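Local coordinates for ferulic acid decarboxylase 1 (Candida dubliniensis, PDB 4ZAD), which probably catalyses the reversible decarboxylation of ferulic, p-coumaric and cinnamic acids to the corresponding vinyl compounds, using a prenylated FMN cofactor and manganese, at residues 136-141 with 305-310; 59-64 with 142-147; 51-56 with 67-72; 127-132 with 309-314. All coordinates share one frame; numbering follows the deposited sequence.

Interaction 1 (136-141 with 305-310)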
loop_
_atom_site.group_PDB
_atom_site.type_symbol
_atom_site.label_atom_id
_atom_site.label_comp_id
_atom_site.label_asym_id
_atom_site.label_seq_id
_atom_site.Cartn_x
_atom_site.Cartn_y
_atom_site.Cartn_z
ATOM N N GLU A 136 2.296 -43.661 27.646
ATOM C CA GLU A 136 1.965 -43.550 29.067
ATOM C C GLU A 136 2.652 -42.310 29.657
ATOM O O GLU A 136 2.045 -41.539 30.377
ATOM C CB GLU A 136 2.378 -44.837 29.821
ATOM N N GLN A 137 3.918 -42.113 29.307
ATOM C CA GLN A 137 4.731 -41.021 29.852
ATOM C C GLN A 137 4.370 -39.660 29.244
ATOM O O GLN A 137 4.756 -38.614 29.791
ATOM C CB GLN A 137 6.229 -41.296 29.619
ATOM C CG GLN A 137 6.763 -42.694 30.015
ATOM C CD GLN A 137 8.247 -42.867 29.652
ATOM O OE1 GLN A 137 8.637 -43.744 28.864
ATOM N NE2 GLN A 137 9.077 -42.007 30.217
ATOM N N ILE A 138 3.652 -39.657 28.115
ATOM C CA ILE A 138 3.433 -38.406 27.386
ATOM C C ILE A 138 2.300 -37.651 28.017
ATOM O O ILE A 138 1.275 -38.249 28.315
ATOM C CB ILE A 138 3.062 -38.644 25.895
ATOM C CG1 ILE A 138 4.240 -39.177 25.108
ATOM C CG2 ILE A 138 2.591 -37.363 25.235
ATOM C CD1 ILE A 138 3.831 -40.075 23.965
ATOM N N ASP A 139 2.492 -36.344 28.189
ATOM C CA ASP A 139 1.442 -35.419 28.661
ATOM C C ASP A 139 1.680 -33.999 28.117
ATOM O O ASP A 139 2.418 -33.193 28.701
ATOM C CB ASP A 139 1.362 -35.407 30.195
ATOM C CG ASP A 139 0.151 -34.654 30.716
ATOM O OD1 ASP A 139 -0.354 -33.746 30.038
ATOM O OD2 ASP A 139 -0.292 -34.956 31.842
ATOM N N LEU A 140 1.020 -33.720 26.992
ATOM C CA LEU A 140 1.239 -32.509 26.202
ATOM C C LEU A 140 0.789 -31.256 26.964
ATOM O O LEU A 140 1.284 -30.153 26.711
ATOM C CB LEU A 140 0.514 -32.643 24.852
ATOM C CG LEU A 140 0.956 -33.800 23.930
ATOM C CD1 LEU A 140 0.080 -33.895 22.690
ATOM C CD2 LEU A 140 2.420 -33.676 23.523
ATOM N N THR A 141 -0.147 -31.452 27.902
ATOM C CA THR A 141 -0.688 -30.417 28.810
ATOM C C THR A 141 0.423 -29.724 29.611
ATOM O O THR A 141 0.324 -28.526 29.912
ATOM C CB THR A 141 -1.773 -31.102 29.754
ATOM O OG1 THR A 141 -2.878 -31.520 28.947
ATOM C CG2 THR A 141 -2.296 -30.216 30.916
ATOM N N TYR A 305 -5.318 -36.199 15.992
ATOM C CA TYR A 305 -4.050 -36.898 15.889
ATOM C C TYR A 305 -3.722 -37.425 17.256
ATOM O O TYR A 305 -3.534 -36.641 18.190
ATOM C CB TYR A 305 -2.923 -35.959 15.476
ATOM C CG TYR A 305 -3.018 -35.319 14.113
ATOM C CD1 TYR A 305 -3.785 -34.194 13.911
ATOM C CD2 TYR A 305 -2.259 -35.792 13.037
ATOM C CE1 TYR A 305 -3.840 -33.571 12.684
ATOM C CE2 TYR A 305 -2.307 -35.169 11.786
ATOM C CZ TYR A 305 -3.096 -34.054 11.631
ATOM O OH TYR A 305 -3.160 -33.407 10.410
ATOM N N ARG A 306 -3.631 -38.741 17.376
ATOM C CA ARG A 306 -3.380 -39.380 18.648
ATOM C C ARG A 306 -1.936 -39.690 18.651
ATOM O O ARG A 306 -1.495 -40.493 17.857
ATOM C CB ARG A 306 -4.174 -40.665 18.769
ATOM C CG ARG A 306 -5.686 -40.499 18.465
ATOM C CD ARG A 306 -6.485 -41.835 18.720
ATOM N NE ARG A 306 -7.916 -41.638 18.556
ATOM C CZ ARG A 306 -8.727 -41.134 19.491
ATOM N NH1 ARG A 306 -8.242 -40.772 20.693
ATOM N NH2 ARG A 306 -10.036 -40.977 19.214
ATOM N N VAL A 307 -1.187 -39.050 19.545
ATOM C CA VAL A 307 0.282 -39.235 19.664
ATOM C C VAL A 307 0.583 -40.433 20.573
ATOM O O VAL A 307 0.157 -40.441 21.713
ATOM C CB VAL A 307 0.916 -37.951 20.283
ATOM C CG1 VAL A 307 2.418 -38.080 20.479
ATOM C CG2 VAL A 307 0.570 -36.743 19.436
ATOM N N ASN A 308 1.293 -41.437 20.063
ATOM C CA ASN A 308 1.706 -42.609 20.826
ATOM C C ASN A 308 3.173 -42.565 21.258
ATOM O O ASN A 308 3.575 -43.327 22.110
ATOM C CB ASN A 308 1.537 -43.919 20.004
ATOM C CG ASN A 308 0.084 -44.190 19.503
ATOM O OD1 ASN A 308 -0.085 -44.850 18.448
ATOM N ND2 ASN A 308 -0.943 -43.711 20.239
ATOM N N HIS A 309 4.000 -41.729 20.652
ATOM C CA HIS A 309 5.441 -41.770 20.901
ATOM C C HIS A 309 6.009 -40.388 20.712
ATOM O O HIS A 309 5.360 -39.555 20.110
ATOM C CB HIS A 309 6.150 -42.756 19.947
ATOM C CG HIS A 309 7.533 -43.131 20.382
ATOM N ND1 HIS A 309 7.780 -44.055 21.380
ATOM C CD2 HIS A 309 8.745 -42.692 19.968
ATOM C CE1 HIS A 309 9.087 -44.184 21.538
ATOM N NE2 HIS A 309 9.696 -43.366 20.694
ATOM N N ILE A 310 7.192 -40.146 21.270
ATOM C CA ILE A 310 7.934 -38.912 21.057
ATOM C C ILE A 310 9.403 -39.241 21.250
ATOM O O ILE A 310 9.793 -39.923 22.211
ATOM C CB ILE A 310 7.589 -37.790 22.057
ATOM C CG1 ILE A 310 6.165 -37.269 21.864
ATOM C CG2 ILE A 310 8.604 -36.599 21.949
ATOM C CD1 ILE A 310 5.746 -36.268 22.964
#
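Ile138, in the loop that follows strand 131-134, lays its delta methyl on the backbone of strand 300-312 where Asn308 and His309 form a classic beta bulge, both residues facing Glu273 of the neighbouring strand 270-277. Here a side chain meets the main chain: Ile138 CD1 sits 3.7 Å from both Asn308 C and His309 N, over the peptide that joins the two bulge residues. With CG1 beside the backbone N (chi1 -70°), the longer branch of Ile138 can reach that peptide.

The remaining contacts are between apolar side chains. Ile310 CD1 slants across the two branches of Ile138, 3.9 Å from Ile138 CG1 and nearly as close to CG2. Leu140 continues the layer with both its methyls, CD2 lying 4.3 Å from Ile310 CD1 while Leu140 CD1 is at a similar distance from Val307 CG2; Ile138 CD1 in turn meets Val307 CG1. Phe272 of strand 270-277 touches Leu140 and Ile310 as well. Branched aliphatic residues suit this buried position, since they fill it without needing polar partners.

No hydrogen bond joins the two segments directly. Residues 185 and 186 serve both instead: Leu140 pairs through its backbone with Ser185, Val307 does so with Lys186, and Lys186 NZ is hydrogen-bonded to Ile138 O.

Interaction 2 (59-64 with 142-147)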
loop_
_atom_site.group_PDB
_atom_site.type_symbol
_atom_site.label_atom_id
_atom_site.label_comp_id
_atom_site.label_asym_id
_atom_site.label_seq_id
_atom_site.Cartn_x
_atom_site.Cartn_y
_atom_site.Cartn_z
ATOM N N PRO A 59 5.235 -27.467 36.584
ATOM C CA PRO A 59 6.053 -28.341 37.428
ATOM C C PRO A 59 6.002 -29.825 37.083
ATOM O O PRO A 59 6.994 -30.513 37.323
ATOM C CB PRO A 59 5.488 -28.102 38.838
ATOM C CG PRO A 59 4.851 -26.765 38.755
ATOM C CD PRO A 59 4.228 -26.758 37.398
ATOM N N GLU A 60 4.895 -30.300 36.508
ATOM C CA GLU A 60 4.732 -31.742 36.220
ATOM C C GLU A 60 5.382 -32.188 34.882
ATOM O O GLU A 60 5.350 -33.380 34.541
ATOM C CB GLU A 60 3.238 -32.182 36.323
ATOM C CG GLU A 60 2.714 -32.492 37.784
ATOM C CD GLU A 60 1.183 -32.146 38.024
ATOM O OE1 GLU A 60 0.258 -32.859 37.536
ATOM O OE2 GLU A 60 0.907 -31.154 38.743
ATOM N N ASN A 61 5.980 -31.245 34.141
ATOM C CA ASN A 61 6.694 -31.545 32.879
ATOM C C ASN A 61 7.770 -32.605 33.070
ATOM O O ASN A 61 8.671 -32.431 33.885
ATOM C CB ASN A 61 7.353 -30.269 32.338
ATOM C CG ASN A 61 8.220 -30.513 31.110
ATOM O OD1 ASN A 61 8.445 -31.653 30.695
ATOM N ND2 ASN A 61 8.711 -29.433 30.523
ATOM N N ILE A 62 7.707 -33.664 32.279
ATOM C CA ILE A 62 8.530 -34.860 32.506
ATOM C C ILE A 62 10.069 -34.737 32.299
ATOM O O ILE A 62 10.833 -35.599 32.746
ATOM C CB ILE A 62 7.961 -36.063 31.668
ATOM C CG1 ILE A 62 8.372 -37.402 32.305
ATOM C CG2 ILE A 62 8.361 -35.958 30.182
ATOM C CD1 ILE A 62 7.652 -38.601 31.736
ATOM N N ASP A 63 10.534 -33.693 31.627
ATOM C CA ASP A 63 11.980 -33.534 31.372
ATOM C C ASP A 63 12.221 -32.083 30.960
ATOM O O ASP A 63 12.576 -31.803 29.798
ATOM C CB ASP A 63 12.437 -34.515 30.266
ATOM C CG ASP A 63 13.970 -34.598 30.104
ATOM O OD1 ASP A 63 14.731 -33.989 30.906
ATOM O OD2 ASP A 63 14.417 -35.300 29.173
ATOM N N PRO A 64 11.995 -31.148 31.886
ATOM C CA PRO A 64 12.056 -29.736 31.567
ATOM C C PRO A 64 13.405 -29.244 31.072
ATOM O O PRO A 64 13.467 -28.234 30.375
ATOM C CB PRO A 64 11.735 -29.047 32.903
ATOM C CG PRO A 64 11.857 -30.083 33.947
ATOM C CD PRO A 64 11.562 -31.373 33.271
ATOM N N LYS A 142 1.483 -30.471 29.923
ATOM C CA LYS A 142 2.545 -29.986 30.807
ATOM C C LYS A 142 3.720 -29.301 30.107
ATOM O O LYS A 142 4.518 -28.603 30.756
ATOM C CB LYS A 142 3.057 -31.134 31.695
ATOM C CG LYS A 142 1.927 -31.894 32.454
ATOM C CD LYS A 142 1.100 -30.970 33.350
ATOM C CE LYS A 142 0.008 -31.715 34.102
ATOM N NZ LYS A 142 -1.233 -30.908 34.366
ATOM N N LEU A 143 3.802 -29.461 28.790
ATOM C CA LEU A 143 4.855 -28.795 27.996
ATOM C C LEU A 143 4.570 -27.288 27.838
ATOM O O LEU A 143 3.421 -26.857 27.916
ATOM C CB LEU A 143 4.999 -29.489 26.638
ATOM C CG LEU A 143 5.374 -30.981 26.711
ATOM C CD1 LEU A 143 5.413 -31.606 25.307
ATOM C CD2 LEU A 143 6.687 -31.129 27.415
ATOM N N PRO A 144 5.613 -26.480 27.614
ATOM C CA PRO A 144 5.449 -25.048 27.455
ATOM C C PRO A 144 5.044 -24.680 26.027
ATOM O O PRO A 144 5.824 -24.068 25.270
ATOM C CB PRO A 144 6.826 -24.520 27.789
ATOM C CG PRO A 144 7.733 -25.560 27.318
ATOM C CD PRO A 144 7.007 -26.869 27.378
ATOM N N VAL A 145 3.807 -25.053 25.703
ATOM C CA VAL A 145 3.171 -24.788 24.428
ATOM C C VAL A 145 2.537 -23.433 24.595
ATOM O O VAL A 145 1.840 -23.191 25.581
ATOM C CB VAL A 145 2.109 -25.880 24.120
ATOM C CG1 VAL A 145 1.333 -25.595 22.838
ATOM C CG2 VAL A 145 2.783 -27.248 24.065
ATOM N N PRO A 146 2.798 -22.527 23.663
ATOM C CA PRO A 146 2.321 -21.157 23.821
ATOM C C PRO A 146 0.848 -20.957 23.520
ATOM O O PRO A 146 0.288 -21.690 22.696
ATOM C CB PRO A 146 3.133 -20.382 22.784
ATOM C CG PRO A 146 3.539 -21.385 21.769
ATOM C CD PRO A 146 3.679 -22.686 22.490
ATOM N N LEU A 147 0.245 -19.951 24.164
ATOM C CA LEU A 147 -1.017 -19.380 23.716
ATOM C C LEU A 147 -0.675 -18.078 22.973
ATOM O O LEU A 147 -0.437 -16.983 23.559
ATOM C CB LEU A 147 -1.945 -19.123 24.889
ATOM C CG LEU A 147 -3.380 -18.701 24.560
ATOM C CD1 LEU A 147 -4.242 -19.929 24.409
ATOM C CD2 LEU A 147 -3.932 -17.795 25.659
#
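Lys142 lies alongside Glu60, the two side chains running in the same direction, and starts against the backbone of Asn61. Its CB is 3.8 Å from Asn61 N and equally near Asn61 CA. A bend at chi2 (-58°) then brings the chain past Glu60, where CG and CD both pass its CB, the latter at 3.9 Å. Next, CE comes to 3.6 Å from Glu60 OE1. At the tip, NZ stays 4.0 Å from Glu60 OE1, too far for a salt bridge, though the opposite charges probably still attract. A lysine fits here because its methylene chain can pack while its amine stays at the partly exposed margin, where Asp58 adds another acidic neighbour.

The contact joins two irregular loops, 59-64 from the N-terminal part of the chain and 142-147 from the Rift-related part, and each contains a tight turn. In the first, Asn61 forms an Asx turn: its OD1 accepts from Asp63 N at 3.1 Å in a nearly straight bond (175°), the donor standing well above the carbonyl plane. In the second, an inverse gamma turn is built round Pro144, closed by a weak bond from Val145 N to Leu143 O.

The amide of Asn61 is gripped at its other end too, with ND2 hydrogen-bonded to Leu67 O and Gln57 OE1. Held this way, it crosses Leu143 at about a right angle, OD1 lying 3.8 Å from Leu143 CD2, while Asn61 CB rests 3.6 Å from Lys142 O.

Interaction 3 (51-56 with 67-72)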
loop_
_atom_site.group_PDB
_atom_site.type_symbol
_atom_site.label_atom_id
_atom_site.label_comp_id
_atom_site.label_asym_id
_atom_site.label_seq_id
_atom_site.Cartn_x
_atom_site.Cartn_y
_atom_site.Cartn_z
ATOM N N LEU A 51 15.665 -16.652 20.338
ATOM C CA LEU A 51 15.757 -17.942 20.944
ATOM C C LEU A 51 15.370 -17.793 22.437
ATOM O O LEU A 51 15.996 -17.043 23.197
ATOM C CB LEU A 51 17.167 -18.469 20.767
ATOM C CG LEU A 51 17.467 -19.894 21.207
ATOM C CD1 LEU A 51 16.454 -20.907 20.707
ATOM C CD2 LEU A 51 18.894 -20.257 20.753
ATOM N N PHE A 52 14.312 -18.486 22.836
ATOM C CA PHE A 52 13.844 -18.454 24.198
ATOM C C PHE A 52 14.421 -19.638 24.918
ATOM O O PHE A 52 13.941 -20.752 24.732
ATOM C CB PHE A 52 12.338 -18.598 24.238
ATOM C CG PHE A 52 11.610 -17.465 23.653
ATOM C CD1 PHE A 52 11.263 -17.474 22.332
ATOM C CD2 PHE A 52 11.255 -16.380 24.437
ATOM C CE1 PHE A 52 10.585 -16.432 21.799
ATOM C CE2 PHE A 52 10.570 -15.350 23.910
ATOM C CZ PHE A 52 10.233 -15.372 22.586
ATOM N N ASN A 53 15.445 -19.395 25.739
ATOM C CA ASN A 53 16.083 -20.452 26.527
ATOM C C ASN A 53 15.392 -20.723 27.875
ATOM O O ASN A 53 15.545 -21.799 28.438
ATOM C CB ASN A 53 17.548 -20.123 26.797
ATOM C CG ASN A 53 18.397 -19.993 25.532
ATOM O OD1 ASN A 53 19.369 -19.228 25.529
ATOM N ND2 ASN A 53 18.072 -20.749 24.480
ATOM N N ASN A 54 14.649 -19.756 28.407
ATOM C CA ASN A 54 14.090 -19.881 29.763
ATOM C C ASN A 54 12.614 -19.591 29.743
ATOM O O ASN A 54 12.195 -18.492 30.023
ATOM C CB ASN A 54 14.830 -18.931 30.731
ATOM C CG ASN A 54 14.445 -19.132 32.229
ATOM O OD1 ASN A 54 13.674 -20.028 32.608
ATOM N ND2 ASN A 54 15.007 -18.276 33.077
ATOM N N LEU A 55 11.839 -20.603 29.368
ATOM C CA LEU A 55 10.386 -20.515 29.337
ATOM C C LEU A 55 9.832 -20.875 30.723
ATOM O O LEU A 55 10.495 -21.605 31.481
ATOM C CB LEU A 55 9.836 -21.455 28.260
ATOM C CG LEU A 55 9.857 -20.958 26.806
ATOM C CD1 LEU A 55 9.348 -22.043 25.853
ATOM C CD2 LEU A 55 9.026 -19.699 26.636
ATOM N N LYS A 56 8.653 -20.347 31.068
ATOM C CA LYS A 56 8.044 -20.647 32.361
ATOM C C LYS A 56 7.419 -22.007 32.272
ATOM O O LYS A 56 6.492 -22.209 31.489
ATOM C CB LYS A 56 6.968 -19.630 32.773
ATOM C CG LYS A 56 6.306 -19.930 34.171
ATOM C CD LYS A 56 5.359 -18.786 34.632
ATOM C CE LYS A 56 4.458 -19.150 35.856
ATOM N NZ LYS A 56 3.003 -19.457 35.493
ATOM N N LEU A 67 12.814 -30.248 27.380
ATOM C CA LEU A 67 11.559 -29.989 26.667
ATOM C C LEU A 67 10.866 -28.732 27.166
ATOM O O LEU A 67 10.477 -28.689 28.343
ATOM C CB LEU A 67 10.586 -31.158 26.893
ATOM C CG LEU A 67 10.984 -32.455 26.211
ATOM C CD1 LEU A 67 10.114 -33.639 26.655
ATOM C CD2 LEU A 67 10.880 -32.205 24.706
ATOM N N PHE A 68 10.747 -27.684 26.334
ATOM C CA PHE A 68 11.642 -27.386 25.200
ATOM C C PHE A 68 11.880 -25.874 25.241
ATOM O O PHE A 68 11.201 -25.155 26.002
ATOM C CB PHE A 68 11.038 -27.801 23.859
ATOM C CG PHE A 68 9.577 -27.531 23.752
ATOM C CD1 PHE A 68 9.114 -26.256 23.493
ATOM C CD2 PHE A 68 8.664 -28.556 23.914
ATOM C CE1 PHE A 68 7.756 -25.989 23.418
ATOM C CE2 PHE A 68 7.305 -28.320 23.844
ATOM C CZ PHE A 68 6.836 -27.034 23.604
ATOM N N ARG A 69 12.856 -25.409 24.466
ATOM C CA ARG A 69 13.041 -23.968 24.204
ATOM C C ARG A 69 12.229 -23.627 22.982
ATOM O O ARG A 69 11.785 -24.524 22.276
ATOM C CB ARG A 69 14.504 -23.633 23.881
ATOM C CG ARG A 69 15.453 -23.627 25.093
ATOM C CD ARG A 69 16.665 -24.563 24.914
ATOM N NE ARG A 69 17.764 -23.970 24.143
ATOM C CZ ARG A 69 18.732 -24.671 23.549
ATOM N NH1 ARG A 69 18.748 -25.991 23.585
ATOM N NH2 ARG A 69 19.689 -24.048 22.887
ATOM N N ILE A 70 12.067 -22.336 22.710
ATOM C CA ILE A 70 11.395 -21.874 21.484
ATOM C C ILE A 70 12.279 -20.928 20.663
ATOM O O ILE A 70 12.817 -19.962 21.203
ATOM C CB ILE A 70 10.023 -21.214 21.786
ATOM C CG1 ILE A 70 9.048 -22.281 22.314
ATOM C CG2 ILE A 70 9.443 -20.516 20.511
ATOM C CD1 ILE A 70 7.758 -21.704 22.886
ATOM N N LEU A 71 12.463 -21.225 19.372
ATOM C CA LEU A 71 13.001 -20.238 18.423
ATOM C C LEU A 71 11.799 -19.598 17.775
ATOM O O LEU A 71 10.901 -20.303 17.326
ATOM C CB LEU A 71 13.855 -20.892 17.338
ATOM C CG LEU A 71 14.411 -19.923 16.297
ATOM C CD1 LEU A 71 15.266 -18.866 16.964
ATOM C CD2 LEU A 71 15.200 -20.638 15.220
ATOM N N GLY A 72 11.778 -18.272 17.711
ATOM C CA GLY A 72 10.683 -17.553 17.061
ATOM C C GLY A 72 11.095 -16.755 15.822
ATOM O O GLY A 72 12.249 -16.448 15.627
#
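Strands 49-52 and 69-71 are the central antiparallel pair of a four-stranded mixed sheet, flanked by 22-25 and 317-319, and here Phe52 faces Ile70 as a hydrogen-bonded pair. Phe52 N donates to Ile70 O at 2.7 Å, nearly straight (172°), and Ile70 N returns the bond to Phe52 O at 3.2 Å. Leu51 and Leu71 form the next, non-hydrogen-bonded pair.

On the face carrying Phe52 and Ile70, the ring presents its edge to the partner backbone, and its CD1 lies 4.0 Å from Ile70 CB. Leu55, beyond the strand end, crosses Ile70 at about a right angle, bringing the methyls Leu55 CD1 and Ile70 CD1 to 3.4 Å, a tight fit. Helix 34-45 packs against Phe52 and Leu55. The face of Leu51 and Leu71 instead meets Ile317, with Leu51 CD1 4.3 Å from Leu71 CB. At the margin, Arg69 runs beside Asn53; Arg69 CB lies 3.1 Å from Phe52 O, its CG nearly as close.

Two backbone bonds therefore set the register, while apolar residues line both faces, and the polar Asn53 and Arg69 sit at the partly exposed end of the pairing.

Interaction 4 (127-132 with 309-314)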
loop_
_atom_site.group_PDB
_atom_site.type_symbol
_atom_site.label_atom_id
_atom_site.label_comp_id
_atom_site.label_asym_id
_atom_site.label_seq_id
_atom_site.Cartn_x
_atom_site.Cartn_y
_atom_site.Cartn_z
ATOM N N PRO A 127 20.206 -37.198 16.080
ATOM C CA PRO A 127 20.138 -36.690 17.440
ATOM C C PRO A 127 18.828 -36.920 18.194
ATOM O O PRO A 127 18.863 -37.109 19.391
ATOM C CB PRO A 127 20.375 -35.188 17.257
ATOM C CG PRO A 127 21.214 -35.077 16.031
ATOM C CD PRO A 127 20.838 -36.240 15.157
ATOM N N HIS A 128 17.679 -36.872 17.525
ATOM C CA HIS A 128 16.400 -36.966 18.228
ATOM C C HIS A 128 16.116 -38.389 18.698
ATOM O O HIS A 128 15.207 -38.611 19.528
ATOM C CB HIS A 128 15.229 -36.377 17.423
ATOM C CG HIS A 128 14.853 -37.163 16.215
ATOM N ND1 HIS A 128 14.126 -38.326 16.285
ATOM C CD2 HIS A 128 15.080 -36.935 14.899
ATOM C CE1 HIS A 128 13.938 -38.793 15.061
ATOM N NE2 HIS A 128 14.511 -37.969 14.202
ATOM N N LYS A 129 16.904 -39.352 18.205
ATOM C CA LYS A 129 16.778 -40.722 18.698
ATOM C C LYS A 129 17.457 -40.943 20.053
ATOM O O LYS A 129 17.412 -42.050 20.556
ATOM C CB LYS A 129 17.316 -41.727 17.691
ATOM C CG LYS A 129 16.478 -41.931 16.436
ATOM C CD LYS A 129 15.003 -42.178 16.712
ATOM C CE LYS A 129 14.305 -42.798 15.525
ATOM N NZ LYS A 129 12.931 -43.303 15.786
ATOM N N LYS A 130 18.064 -39.924 20.664
ATOM C CA LYS A 130 18.700 -40.134 21.960
ATOM C C LYS A 130 17.687 -40.390 23.133
ATOM O O LYS A 130 17.953 -41.228 24.001
ATOM C CB LYS A 130 19.669 -38.986 22.279
ATOM C CG LYS A 130 20.410 -39.126 23.642
ATOM C CD LYS A 130 21.185 -37.865 24.032
ATOM C CE LYS A 130 22.360 -38.170 24.961
ATOM N NZ LYS A 130 23.273 -36.980 25.119
ATOM N N HIS A 131 16.560 -39.669 23.156
ATOM C CA HIS A 131 15.538 -39.822 24.203
ATOM C C HIS A 131 14.170 -40.170 23.641
ATOM O O HIS A 131 13.767 -39.684 22.589
ATOM C CB HIS A 131 15.361 -38.545 25.044
ATOM C CG HIS A 131 16.602 -38.076 25.736
ATOM N ND1 HIS A 131 17.353 -37.017 25.273
ATOM C CD2 HIS A 131 17.218 -38.513 26.864
ATOM C CE1 HIS A 131 18.393 -36.840 26.071
ATOM N NE2 HIS A 131 18.331 -37.729 27.046
ATOM N N HIS A 132 13.431 -40.968 24.417
ATOM C CA HIS A 132 12.121 -41.504 24.033
ATOM C C HIS A 132 11.100 -41.349 25.146
ATOM O O HIS A 132 11.446 -41.444 26.315
ATOM C CB HIS A 132 12.263 -42.980 23.685
ATOM C CG HIS A 132 13.023 -43.215 22.422
ATOM N ND1 HIS A 132 14.398 -43.267 22.380
ATOM C CD2 HIS A 132 12.605 -43.369 21.147
ATOM C CE1 HIS A 132 14.795 -43.468 21.135
ATOM N NE2 HIS A 132 13.724 -43.549 20.366
ATOM N N HIS A 309 4.000 -41.729 20.652
ATOM C CA HIS A 309 5.441 -41.770 20.901
ATOM C C HIS A 309 6.009 -40.388 20.712
ATOM O O HIS A 309 5.360 -39.555 20.110
ATOM C CB HIS A 309 6.150 -42.756 19.947
ATOM C CG HIS A 309 7.533 -43.131 20.382
ATOM N ND1 HIS A 309 7.780 -44.055 21.380
ATOM C CD2 HIS A 309 8.745 -42.692 19.968
ATOM C CE1 HIS A 309 9.087 -44.184 21.538
ATOM N NE2 HIS A 309 9.696 -43.366 20.694
ATOM N N ILE A 310 7.192 -40.146 21.270
ATOM C CA ILE A 310 7.934 -38.912 21.057
ATOM C C ILE A 310 9.403 -39.241 21.250
ATOM O O ILE A 310 9.793 -39.923 22.211
ATOM C CB ILE A 310 7.589 -37.790 22.057
ATOM C CG1 ILE A 310 6.165 -37.269 21.864
ATOM C CG2 ILE A 310 8.604 -36.599 21.949
ATOM C CD1 ILE A 310 5.746 -36.268 22.964
ATOM N N SER A 311 10.216 -38.772 20.318
ATOM C CA SER A 311 11.654 -38.891 20.422
ATOM C C SER A 311 12.152 -37.451 20.367
ATOM O O SER A 311 11.537 -36.632 19.716
ATOM C CB SER A 311 12.207 -39.775 19.289
ATOM O OG SER A 311 12.090 -39.163 18.010
ATOM N N TYR A 312 13.221 -37.137 21.093
ATOM C CA TYR A 312 13.733 -35.762 21.164
ATOM C C TYR A 312 15.184 -35.706 21.625
ATOM O O TYR A 312 15.641 -36.552 22.387
ATOM C CB TYR A 312 12.872 -34.907 22.095
ATOM C CG TYR A 312 12.888 -35.380 23.519
ATOM C CD1 TYR A 312 12.022 -36.367 23.951
ATOM C CD2 TYR A 312 13.768 -34.846 24.440
ATOM C CE1 TYR A 312 12.038 -36.813 25.254
ATOM C CE2 TYR A 312 13.787 -35.298 25.771
ATOM C CZ TYR A 312 12.924 -36.278 26.150
ATOM O OH TYR A 312 12.920 -36.719 27.426
ATOM N N ARG A 313 15.905 -34.702 21.147
ATOM C CA ARG A 313 17.325 -34.581 21.442
ATOM C C ARG A 313 17.551 -33.830 22.744
ATOM O O ARG A 313 16.618 -33.350 23.352
ATOM C CB ARG A 313 18.031 -33.869 20.298
ATOM C CG ARG A 313 17.733 -32.382 20.206
ATOM C CD ARG A 313 18.333 -31.756 18.947
ATOM N NE ARG A 313 19.753 -32.070 18.772
ATOM C CZ ARG A 313 20.419 -31.862 17.651
ATOM N NH1 ARG A 313 19.811 -31.357 16.601
ATOM N NH2 ARG A 313 21.687 -32.179 17.564
ATOM N N ASP A 314 18.803 -33.745 23.175
ATOM C CA ASP A 314 19.174 -32.887 24.295
ATOM C C ASP A 314 18.781 -31.467 23.955
ATOM O O ASP A 314 19.090 -30.963 22.881
ATOM C CB ASP A 314 20.694 -32.865 24.497
ATOM C CG ASP A 314 21.237 -34.117 25.156
ATOM O OD1 ASP A 314 20.478 -34.820 25.858
ATOM O OD2 ASP A 314 22.448 -34.378 24.972
#
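His128 and Ser311 meet through a hydrogen bond between His128 ND1 and Ser311 OG, 2.8 Å long, the hydroxyl lying at the edge of the imidazole near its plane. Placing OG between the backbone N and the carbonyl carbon (chi1 69°) turns the serine to this ring. Farther along, Lys130 reaches out as an extended chain to form a salt bridge, its NZ 2.7 Å from Asp314 OD2 on the syn side of the carboxylate. Pro127 CB lies 3.3 Å from Arg313 CZ, over one face of the guanidinium and offset toward its rim, an apolar cover for a flat cation.

Behind these side chains, strand 131-134 pairs antiparallel with the end of strand 300-312, in the large curled sheet of the Rift-related region. Tyr312 N donates to His131 O at 3.0 Å, whereas the reverse bond, from His131 N to Tyr312 O, is weak; His131 ND1 gives the same oxygen a second weak hydrogen bond. His131 CB makes a CH-pi contact over the tyrosine face, 3.7 Å from the ring centroid, while the two rings are near parallel but slid apart.

The next shell fixes the polar ends. Asp63 is hydrogen-bonded to Tyr312 OH, and Glu269 forms a salt bridge with Arg313 NH1. Pro265 O holds His128 NE2.

How the interactions relate
All four interactions lie on the same side of the chain's centre. Interaction 3 closes first along the sequence and lies in the small four-stranded sheet; interactions 1 and 4 both end on strand 300-312 of the larger antiparallel sheet, share His309 and Ile310, and have centres about 13 Å apart. Interaction 2 links the two regions: its centre is about 11 Å from that of interaction 3 and 12 Å from that of interaction 1. Its loop 59-64 touches all three other contacts, Ile62 packing on Gln137 of interaction 1, while Leu143 and Pro144 pack on Phe68 of interaction 3. Loop 59-64 thus ties the N-terminal part of the chain to the Rift-related part.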